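Local coordinates for aluminum resistance protein (Clostridium novyi, PDB 3I16), which probably acts as a pyridoxal-5'-phosphate-dependent carbon-sulfur lyase of the methionine gamma-lyase family, with a link to aluminum resistance, at residues 219-224 / 332-337; 36-41 / 304-309; 50-55 / 79-84. One frame throughout, in Å; residues are numbered along the deposited sequence. Where two conformers were deposited one is given.

Followed from the N terminus, after a short helix, 4-11, the chain forms the long helix 17-54, which serves two of the contacts. Contact 3 closes the shortest loop, bringing helix 73-86 back against the end of that helix. Contact 2 closes a far longer one when helix 287-318 returns to the middle of helix 17-54, and contact 3 is nested inside it. Contact 1 opens within the loop of contact 2 but closes beyond it, so these two cross. They also touch, for Asp332 and Ile333 pack on Leu305. Together the contacts tie the cofactor-binding mixed sheet, the antiparallel sheet and helices 17-54, 73-86 and 287-318; contacts 2 and 3 also reach the third subunit.

Contact 1. Residues 219-224 / 332-337; sequences NCYGEF and DIIQSI. With PLP (pyridoxal-5'-phosphate), chain J.
Tyr221 meets three consecutive residues, Asp332, Ile333 and Ile334, and its side chain shows how one aromatic residue can join a cofactor pocket to a separate sheet. Its CB rests against CB of Asp332 at 3.7 Å. With CG swung beside the backbone N (chi1 -67°), the ring lies against both isoleucines. Its CD1 is 3.6 Å from CG1 of Ile333, which approaches obliquely, the two side chains crossing at about a right angle. Over one face sits the terminal methyl of Ile334, a CH-pi contact in which CD1 lies 4.0 Å from the ring centroid, displaced toward the CD2-CE2 rim. That same rim has the cofactor at its edge: CE2 of Tyr221 approaches the phenolic O3 of pyridoxal phosphate to 3.1 Å, near the ring plane. At the tip, OH is hydrogen-bonded to OG of Ser388, which should restrain the ring further.

The backbone adds a lighter grip. Tyr221 O receives a weak hydrogen bond from Ile333 N and a CA-H...O contact from Asp332. Asp332 folds back on its own loop as an Asx turn, OD1 accepting from Ile334 N at 2.9 Å from above the carboxylate plane, while OD2 pairs with Ser185 of the cofactor pocket. Before Tyr221, the type II turn from Asn219 to Gly222 places SG of Cys220 3.6 Å from C5 of the pyridine ring.

The turn follows strand 214-218 of the mixed sheet that carries the cofactor in this fold-type I family. Its partner leads into strand 335-338 of the antiparallel sheet, and both isoleucines touch Gln406 of the adjacent strand 402-406, so the contact bridges the two sheets deep inside the chain. Just beyond the turn, Phe224 touches helices 17-54 and 287-318.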
loop_
_atom_site.group_PDB
_atom_site.type_symbol
_atom_site.label_atom_id
_atom_site.label_comp_id
_atom_site.label_asym_id
_atom_site.label_seq_id
_atom_site.Cartn_x
_atom_site.Cartn_y
_atom_site.Cartn_z
ATOM N N ASN B 219 -6.969 -5.831 28.143
ATOM C CA ASN B 219 -8.311 -5.989 27.624
ATOM C C ASN B 219 -8.432 -6.941 26.429
ATOM O O ASN B 219 -9.534 -7.127 25.901
ATOM C CB ASN B 219 -8.864 -4.600 27.224
ATOM C CG ASN B 219 -10.388 -4.538 27.281
ATOM O OD1 ASN B 219 -10.988 -5.119 28.182
ATOM N ND2 ASN B 219 -11.016 -3.834 26.333
ATOM N N CYS B 220 -7.319 -7.520 25.986
ATOM C CA CYS B 220 -7.346 -8.449 24.848
ATOM C C CYS B 220 -8.471 -9.471 24.917
ATOM O O CYS B 220 -8.630 -10.140 25.942
ATOM C CB CYS B 220 -6.050 -9.228 24.770
ATOM S SG CYS B 220 -4.664 -8.283 24.156
ATOM N N TYR B 221 -9.214 -9.582 23.814
ATOM C CA TYR B 221 -10.345 -10.518 23.639
ATOM C C TYR B 221 -11.667 -10.130 24.276
ATOM O O TYR B 221 -12.681 -10.766 24.005
ATOM C CB TYR B 221 -10.005 -11.934 24.079
ATOM C CG TYR B 221 -8.964 -12.638 23.240
ATOM C CD1 TYR B 221 -9.210 -12.923 21.894
ATOM C CD2 TYR B 221 -7.804 -13.104 23.798
ATOM C CE1 TYR B 221 -8.296 -13.594 21.145
ATOM C CE2 TYR B 221 -6.892 -13.792 23.053
ATOM C CZ TYR B 221 -7.140 -14.037 21.744
ATOM O OH TYR B 221 -6.203 -14.708 21.028
ATOM N N GLY B 222 -11.680 -9.067 25.073
ATOM C CA GLY B 222 -12.892 -8.632 25.760
ATOM C C GLY B 222 -13.636 -7.495 25.115
ATOM O O GLY B 222 -14.738 -7.170 25.553
ATOM N N GLU B 223 -13.061 -6.906 24.055
ATOM C CA GLU B 223 -13.681 -5.746 23.430
ATOM C C GLU B 223 -15.046 -6.102 22.855
ATOM O O GLU B 223 -15.209 -7.133 22.197
ATOM C CB GLU B 223 -12.802 -5.144 22.326
ATOM C CG GLU B 223 -11.398 -4.761 22.750
ATOM C CD GLU B 223 -10.363 -5.862 22.624
ATOM O OE1 GLU B 223 -10.717 -7.026 22.326
ATOM O OE2 GLU B 223 -9.180 -5.559 22.882
ATOM N N PHE B 224 -16.031 -5.271 23.176
ATOM C CA PHE B 224 -17.418 -5.433 22.725
ATOM C C PHE B 224 -18.188 -6.686 23.235
ATOM O O PHE B 224 -19.248 -7.027 22.711
ATOM C CB PHE B 224 -17.493 -5.274 21.213
ATOM C CG PHE B 224 -16.835 -3.999 20.723
ATOM C CD1 PHE B 224 -17.315 -2.771 21.121
ATOM C CD2 PHE B 224 -15.731 -4.044 19.904
ATOM C CE1 PHE B 224 -16.706 -1.600 20.694
ATOM C CE2 PHE B 224 -15.111 -2.876 19.480
ATOM C CZ PHE B 224 -15.604 -1.655 19.872
ATOM N N ASP B 332 -14.881 -12.690 27.256
ATOM C CA ASP B 332 -13.943 -12.802 26.129
ATOM C C ASP B 332 -14.497 -13.808 25.105
ATOM O O ASP B 332 -15.519 -14.464 25.347
ATOM C CB ASP B 332 -12.505 -13.120 26.586
ATOM C CG ASP B 332 -12.314 -14.560 27.053
ATOM O OD1 ASP B 332 -13.111 -15.451 26.692
ATOM O OD2 ASP B 332 -11.333 -14.819 27.780
ATOM N N ILE B 333 -13.822 -13.951 23.974
ATOM C CA ILE B 333 -14.298 -14.841 22.914
ATOM C C ILE B 333 -13.717 -16.251 22.952
ATOM O O ILE B 333 -13.952 -17.037 22.039
ATOM C CB ILE B 333 -14.054 -14.229 21.492
ATOM C CG1 ILE B 333 -12.558 -14.063 21.179
ATOM C CG2 ILE B 333 -14.800 -12.900 21.354
ATOM C CD1 ILE B 333 -12.260 -13.841 19.691
ATOM N N ILE B 334 -12.968 -16.585 23.991
ATOM C CA ILE B 334 -12.248 -17.851 23.988
ATOM C C ILE B 334 -13.085 -18.998 24.549
ATOM O O ILE B 334 -13.825 -18.785 25.503
ATOM C CB ILE B 334 -10.917 -17.739 24.769
ATOM C CG1 ILE B 334 -10.032 -16.660 24.147
ATOM C CG2 ILE B 334 -10.168 -19.072 24.750
ATOM C CD1 ILE B 334 -8.703 -16.478 24.858
ATOM N N GLN B 335 -13.004 -20.172 23.913
ATOM C CA GLN B 335 -13.648 -21.380 24.397
ATOM C C GLN B 335 -12.585 -22.431 24.635
ATOM O O GLN B 335 -11.832 -22.732 23.707
ATOM C CB GLN B 335 -14.657 -21.929 23.382
ATOM C CG GLN B 335 -15.349 -23.175 23.878
ATOM C CD GLN B 335 -16.083 -22.919 25.182
ATOM O OE1 GLN B 335 -16.788 -21.919 25.306
ATOM N NE2 GLN B 335 -15.939 -23.831 26.153
ATOM N N SER B 336 -12.541 -23.007 25.843
ATOM C CA SER B 336 -11.564 -24.030 26.208
ATOM C C SER B 336 -12.223 -25.406 26.205
ATOM O O SER B 336 -13.382 -25.520 26.635
ATOM C CB SER B 336 -10.989 -23.754 27.610
ATOM O OG SER B 336 -10.547 -22.406 27.749
ATOM N N ILE B 337 -11.481 -26.421 25.747
ATOM C CA ILE B 337 -11.942 -27.805 25.683
ATOM C C ILE B 337 -10.844 -28.699 26.294
ATOM O O ILE B 337 -9.719 -28.706 25.802
ATOM C CB ILE B 337 -12.147 -28.256 24.215
ATOM C CG1 ILE B 337 -12.906 -27.207 23.393
ATOM C CG2 ILE B 337 -12.825 -29.607 24.142
ATOM C CD1 ILE B 337 -12.881 -27.495 21.931
HETATM N N1 PLP J . -2.953 -10.850 27.088
HETATM C C2 PLP J . -3.870 -11.837 26.894
HETATM C C2A PLP J . -4.713 -12.308 28.039
HETATM C C3 PLP J . -4.005 -12.381 25.617
HETATM O O3 PLP J . -4.939 -13.368 25.417
HETATM C C4 PLP J . -3.204 -11.929 24.559
HETATM C C5 PLP J . -2.267 -10.924 24.776
HETATM C C6 PLP J . -2.170 -10.390 26.045
HETATM C C5A PLP J . -1.382 -10.348 23.686
HETATM O O4P PLP J . -0.832 -11.333 22.875
HETATM P P PLP J . -0.024 -11.065 21.479
HETATM O O1P PLP J . -0.739 -10.146 20.500
HETATM O O2P PLP J . 0.015 -12.444 20.864
HETATM O O3P PLP J . 1.343 -10.486 21.810
#

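Contact 2. Residues 36-41 / 304-309; sequences ILDDIR and ALKGAI. With EDO (1,2-ethanediol), chain L.
Leu37 meets Leu305 and Ile309 in the apolar half of this contact, a worked case of two nearly antiparallel helices held by side chains of unlike chemistry. Its CD1 meets CD1 of Ile309 tip to tip at 3.5 Å, tighter than usual for two methyl groups. Crossing it at about a right angle, Leu305 brings CD2 to within 3.7 Å of CD2 of Leu37. The aliphatic start of Lys306 packs more loosely against the same leucine.

The charged half lies alongside. Lys306 runs extended beyond CG (chi2 176°), which carries NZ across to Asp38 for a salt bridge of 2.8 Å to OD1, received on the syn lone pair. OD1 of Asp38 also lies over one face of the Arg41 guanidinium, 3.3 Å from NH2; since no N-H points at it, the attraction is of charges alone. Arg41 NE turns instead to Asp412 of the third subunit.

A 1,2-ethanediol, probably from the crystallisation liquor, joins the polar cluster and is also bonded to Glu303. Its O2 is hydrogen-bonded to Lys306 NZ at 3.0 Å and more weakly to Arg41 NH1, at the guanidinium edge.

With segment axes 11.6 Å apart, the helices are joined through long side chains rather than by close backbones. Asp38 draws Lys306 and Arg41 to one carboxylate oxygen, and Asp412 of the third subunit probably balances the second positive charge where the subunits meet.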
loop_
_atom_site.group_PDB
_atom_site.type_symbol
_atom_site.label_atom_id
_atom_site.label_comp_id
_atom_site.label_asym_id
_atom_site.label_seq_id
_atom_site.Cartn_x
_atom_site.Cartn_y
_atom_site.Cartn_z
ATOM N N ILE B 36 -29.454 -12.398 23.632
ATOM C CA ILE B 36 -28.774 -11.543 24.609
ATOM C C ILE B 36 -27.617 -10.813 23.932
ATOM O O ILE B 36 -27.416 -9.595 24.101
ATOM C CB ILE B 36 -28.178 -12.396 25.758
ATOM C CG1 ILE B 36 -29.289 -13.056 26.597
ATOM C CG2 ILE B 36 -27.288 -11.564 26.631
ATOM C CD1 ILE B 36 -29.881 -14.334 25.998
ATOM N N LEU B 37 -26.865 -11.559 23.140
ATOM C CA LEU B 37 -25.716 -11.023 22.429
ATOM C C LEU B 37 -26.108 -9.963 21.399
ATOM O O LEU B 37 -25.414 -8.958 21.242
ATOM C CB LEU B 37 -24.916 -12.155 21.761
ATOM C CG LEU B 37 -24.418 -13.288 22.676
ATOM C CD1 LEU B 37 -23.569 -14.270 21.895
ATOM C CD2 LEU B 37 -23.655 -12.783 23.912
ATOM N N ASP B 38 -27.218 -10.170 20.706
ATOM C CA ASP B 38 -27.657 -9.195 19.701
ATOM C C ASP B 38 -28.057 -7.845 20.320
ATOM O O ASP B 38 -27.852 -6.784 19.697
ATOM C CB ASP B 38 -28.800 -9.772 18.871
ATOM C CG ASP B 38 -28.383 -10.992 18.068
ATOM O OD1 ASP B 38 -27.173 -11.249 17.890
ATOM O OD2 ASP B 38 -29.271 -11.696 17.580
ATOM N N ASP B 39 -28.619 -7.886 21.536
ATOM C CA ASP B 39 -29.024 -6.664 22.263
ATOM C C ASP B 39 -27.790 -5.861 22.596
ATOM O O ASP B 39 -27.781 -4.641 22.419
ATOM C CB ASP B 39 -29.808 -6.997 23.551
ATOM C CG ASP B 39 -31.096 -7.771 23.279
ATOM O OD1 ASP B 39 -31.630 -7.655 22.163
ATOM O OD2 ASP B 39 -31.583 -8.493 24.178
ATOM N N ILE B 40 -26.742 -6.552 23.046
ATOM C CA ILE B 40 -25.448 -5.920 23.349
ATOM C C ILE B 40 -24.801 -5.365 22.061
ATOM O O ILE B 40 -24.319 -4.245 22.044
ATOM C CB ILE B 40 -24.507 -6.911 24.069
ATOM C CG1 ILE B 40 -25.037 -7.254 25.464
ATOM C CG2 ILE B 40 -23.099 -6.362 24.209
ATOM C CD1 ILE B 40 -24.381 -8.502 26.061
ATOM N N ARG B 41 -24.826 -6.147 20.984
ATOM C CA ARG B 41 -24.187 -5.775 19.707
ATOM C C ARG B 41 -24.792 -4.511 19.128
ATOM O O ARG B 41 -24.079 -3.626 18.627
ATOM C CB ARG B 41 -24.310 -6.944 18.726
ATOM C CG ARG B 41 -23.704 -6.707 17.344
ATOM C CD ARG B 41 -24.050 -7.843 16.436
ATOM N NE ARG B 41 -25.496 -7.966 16.234
ATOM C CZ ARG B 41 -26.100 -8.991 15.646
ATOM N NH1 ARG B 41 -25.409 -10.034 15.181
ATOM N NH2 ARG B 41 -27.420 -8.990 15.535
ATOM N N ALA B 304 -17.712 -14.236 16.398
ATOM C CA ALA B 304 -16.731 -15.110 17.047
ATOM C C ALA B 304 -17.288 -15.700 18.339
ATOM O O ALA B 304 -17.092 -16.895 18.625
ATOM C CB ALA B 304 -15.410 -14.347 17.335
ATOM N N LEU B 305 -17.968 -14.870 19.122
ATOM C CA LEU B 305 -18.497 -15.342 20.386
ATOM C C LEU B 305 -19.596 -16.402 20.186
ATOM O O LEU B 305 -19.652 -17.366 20.942
ATOM C CB LEU B 305 -19.032 -14.193 21.230
ATOM C CG LEU B 305 -19.435 -14.633 22.628
ATOM C CD1 LEU B 305 -18.176 -15.093 23.377
ATOM C CD2 LEU B 305 -20.123 -13.514 23.318
ATOM N N LYS B 306 -20.454 -16.213 19.183
ATOM C CA LYS B 306 -21.478 -17.219 18.822
ATOM C C LYS B 306 -20.806 -18.549 18.449
ATOM O O LYS B 306 -21.274 -19.665 18.815
ATOM C CB LYS B 306 -22.388 -16.699 17.696
ATOM C CG LYS B 306 -23.380 -15.691 18.191
ATOM C CD LYS B 306 -24.234 -15.088 17.075
ATOM C CE LYS B 306 -25.136 -13.988 17.624
ATOM N NZ LYS B 306 -26.126 -13.466 16.622
ATOM N N GLY B 307 -19.680 -18.447 17.771
ATOM C CA GLY B 307 -18.884 -19.635 17.467
ATOM C C GLY B 307 -18.372 -20.325 18.729
ATOM O O GLY B 307 -18.383 -21.551 18.810
ATOM N N ALA B 308 -17.911 -19.537 19.705
ATOM C CA ALA B 308 -17.433 -20.070 20.984
ATOM C C ALA B 308 -18.545 -20.800 21.745
ATOM O O ALA B 308 -18.329 -21.886 22.299
ATOM C CB ALA B 308 -16.842 -18.940 21.860
ATOM N N ILE B 309 -19.740 -20.206 21.749
ATOM C CA ILE B 309 -20.881 -20.785 22.457
ATOM C C ILE B 309 -21.300 -22.102 21.797
ATOM O O ILE B 309 -21.560 -23.092 22.485
ATOM C CB ILE B 309 -22.072 -19.780 22.526
ATOM C CG1 ILE B 309 -21.643 -18.522 23.322
ATOM C CG2 ILE B 309 -23.260 -20.442 23.152
ATOM C CD1 ILE B 309 -22.600 -17.320 23.243
HETATM C C1 EDO L . -24.827 -15.269 12.836
HETATM O O1 EDO L . -23.949 -14.952 11.749
HETATM C C2 EDO L . -25.691 -14.075 13.217
HETATM O O2 EDO L . -24.961 -13.061 13.934
#

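Contact 3. Residues 50-55 / 79-84; sequences NAFQEE and DAVYAR
The guanidinium of Arg84 has CB of Glu54 over one face, 3.3 Å above the plane and toward its rim, and OE2 of Glu55 at its edge. The edge contact is the strong one: NE of Arg84 donates to OE2 of Glu55 at 2.6 Å in an almost straight bond (176°), the heart of a salt bridge, reaching the carboxylate on its anti side, while NH2 adds a weak second bond. Extended from CG to NE, the arginine spans the gap; Glu55, bent at chi2 (-59°), curls to meet it. The carboxylate of Glu54 is a long, charge-only partner. The Phe52 ring takes CG1 of Val81 obliquely.

Alongside the salt bridge the helices meet mostly through carbon atoms. CB of Ala51 sits 3.8 Å from CB of Arg84 and also touches Val81 O. The other branch of Val81, CG2, meets CG of Glu55 at 3.7 Å, and CD of Glu55 touches CB of Ala80.

The segment axes approach to 8.5 Å at 134°, a close crossing at the end of helix 17-54. Val81 continues inward to Leu294 of helix 287-318, Tyr82 packs on strand 90-94 at the margin of the mixed sheet, and Gln53 bonds to the third subunit.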
loop_
_atom_site.group_PDB
_atom_site.type_symbol
_atom_site.label_atom_id
_atom_site.label_comp_id
_atom_site.label_asym_id
_atom_site.label_seq_id
_atom_site.Cartn_x
_atom_site.Cartn_y
_atom_site.Cartn_z
ATOM N N ASN B 50 -21.551 6.532 16.850
ATOM C CA ASN B 50 -21.577 7.832 17.491
ATOM C C ASN B 50 -20.188 8.447 17.616
ATOM O O ASN B 50 -20.018 9.638 17.347
ATOM C CB ASN B 50 -22.226 7.734 18.868
ATOM C CG ASN B 50 -22.422 9.084 19.494
ATOM O OD1 ASN B 50 -21.757 9.444 20.465
ATOM N ND2 ASN B 50 -23.303 9.865 18.911
ATOM N N ALA B 51 -19.200 7.635 18.014
ATOM C CA ALA B 51 -17.817 8.111 18.154
ATOM C C ALA B 51 -17.289 8.629 16.820
ATOM O O ALA B 51 -16.650 9.684 16.769
ATOM C CB ALA B 51 -16.925 7.009 18.727
ATOM N N PHE B 52 -17.579 7.917 15.730
ATOM C CA PHE B 52 -17.198 8.400 14.391
ATOM C C PHE B 52 -17.796 9.776 14.079
ATOM O O PHE B 52 -17.108 10.682 13.593
ATOM C CB PHE B 52 -17.675 7.441 13.280
ATOM C CG PHE B 52 -16.684 6.371 12.914
ATOM C CD1 PHE B 52 -16.486 5.265 13.738
ATOM C CD2 PHE B 52 -15.983 6.461 11.718
ATOM C CE1 PHE B 52 -15.581 4.267 13.377
ATOM C CE2 PHE B 52 -15.077 5.500 11.357
ATOM C CZ PHE B 52 -14.877 4.385 12.179
ATOM N N GLN B 53 -19.074 9.916 14.388
ATOM C CA GLN B 53 -19.816 11.111 14.047
ATOM C C GLN B 53 -19.404 12.325 14.855
ATOM O O GLN B 53 -19.312 13.419 14.305
ATOM C CB GLN B 53 -21.315 10.833 14.167
ATOM C CG GLN B 53 -21.739 9.782 13.158
ATOM C CD GLN B 53 -23.179 9.412 13.267
ATOM O OE1 GLN B 53 -23.789 9.553 14.333
ATOM N NE2 GLN B 53 -23.747 8.924 12.162
ATOM N N GLU B 54 -19.131 12.122 16.141
ATOM C CA GLU B 54 -18.673 13.198 17.005
ATOM C C GLU B 54 -17.333 13.735 16.529
ATOM O O GLU B 54 -17.072 14.942 16.616
ATOM C CB GLU B 54 -18.585 12.727 18.453
ATOM C CG GLU B 54 -19.940 12.445 19.090
ATOM C CD GLU B 54 -20.755 13.701 19.319
ATOM O OE1 GLU B 54 -20.156 14.767 19.621
ATOM O OE2 GLU B 54 -22.004 13.621 19.215
ATOM N N GLU B 55 -16.495 12.857 15.990
ATOM C CA GLU B 55 -15.203 13.266 15.460
ATOM C C GLU B 55 -15.261 13.737 14.014
ATOM O O GLU B 55 -14.224 14.055 13.426
ATOM C CB GLU B 55 -14.179 12.123 15.609
ATOM C CG GLU B 55 -13.778 11.905 17.028
ATOM C CD GLU B 55 -13.167 13.150 17.657
ATOM O OE1 GLU B 55 -12.430 13.894 16.959
ATOM O OE2 GLU B 55 -13.415 13.359 18.862
ATOM N N ASP B 79 -7.307 8.112 17.189
ATOM C CA ASP B 79 -7.087 8.089 18.627
ATOM C C ASP B 79 -8.297 8.703 19.354
ATOM O O ASP B 79 -8.776 8.152 20.361
ATOM C CB ASP B 79 -5.822 8.839 19.019
ATOM C CG ASP B 79 -4.545 8.128 18.592
ATOM O OD1 ASP B 79 -4.567 6.940 18.194
ATOM O OD2 ASP B 79 -3.491 8.790 18.622
ATOM N N ALA B 80 -8.809 9.800 18.805
ATOM C CA ALA B 80 -9.963 10.495 19.369
ATOM C C ALA B 80 -11.213 9.649 19.295
ATOM O O ALA B 80 -12.009 9.631 20.240
ATOM C CB ALA B 80 -10.181 11.864 18.654
ATOM N N VAL B 81 -11.410 8.962 18.170
ATOM C CA VAL B 81 -12.560 8.051 18.044
ATOM C C VAL B 81 -12.474 6.927 19.087
ATOM O O VAL B 81 -13.477 6.603 19.730
ATOM C CB VAL B 81 -12.686 7.456 16.621
ATOM C CG1 VAL B 81 -13.717 6.336 16.581
ATOM C CG2 VAL B 81 -13.044 8.555 15.616
ATOM N N TYR B 82 -11.285 6.336 19.247
ATOM C CA TYR B 82 -11.087 5.258 20.231
ATOM C C TYR B 82 -11.402 5.744 21.654
ATOM O O TYR B 82 -12.053 5.042 22.437
ATOM C CB TYR B 82 -9.652 4.695 20.184
ATOM C CG TYR B 82 -9.463 3.412 19.406
ATOM C CD1 TYR B 82 -9.660 3.360 18.038
ATOM C CD2 TYR B 82 -9.029 2.251 20.046
ATOM C CE1 TYR B 82 -9.496 2.169 17.337
ATOM C CE2 TYR B 82 -8.844 1.048 19.346
ATOM C CZ TYR B 82 -9.065 1.023 17.994
ATOM O OH TYR B 82 -8.864 -0.143 17.289
ATOM N N ALA B 83 -10.920 6.938 21.970
ATOM C CA ALA B 83 -11.117 7.572 23.276
ATOM C C ALA B 83 -12.601 7.795 23.592
ATOM O O ALA B 83 -13.042 7.528 24.723
ATOM C CB ALA B 83 -10.307 8.866 23.370
ATOM N N ARG B 84 -13.376 8.206 22.580
ATOM C CA ARG B 84 -14.818 8.317 22.742
ATOM C C ARG B 84 -15.480 6.956 22.946
ATOM O O ARG B 84 -16.363 6.837 23.793
ATOM C CB ARG B 84 -15.466 9.018 21.554
ATOM C CG ARG B 84 -15.202 10.503 21.536
ATOM C CD ARG B 84 -15.752 11.129 20.289
ATOM N NE ARG B 84 -15.425 12.548 20.258
ATOM C CZ ARG B 84 -16.128 13.492 20.875
ATOM N NH1 ARG B 84 -17.227 13.194 21.573
ATOM N NH2 ARG B 84 -15.735 14.753 20.779
#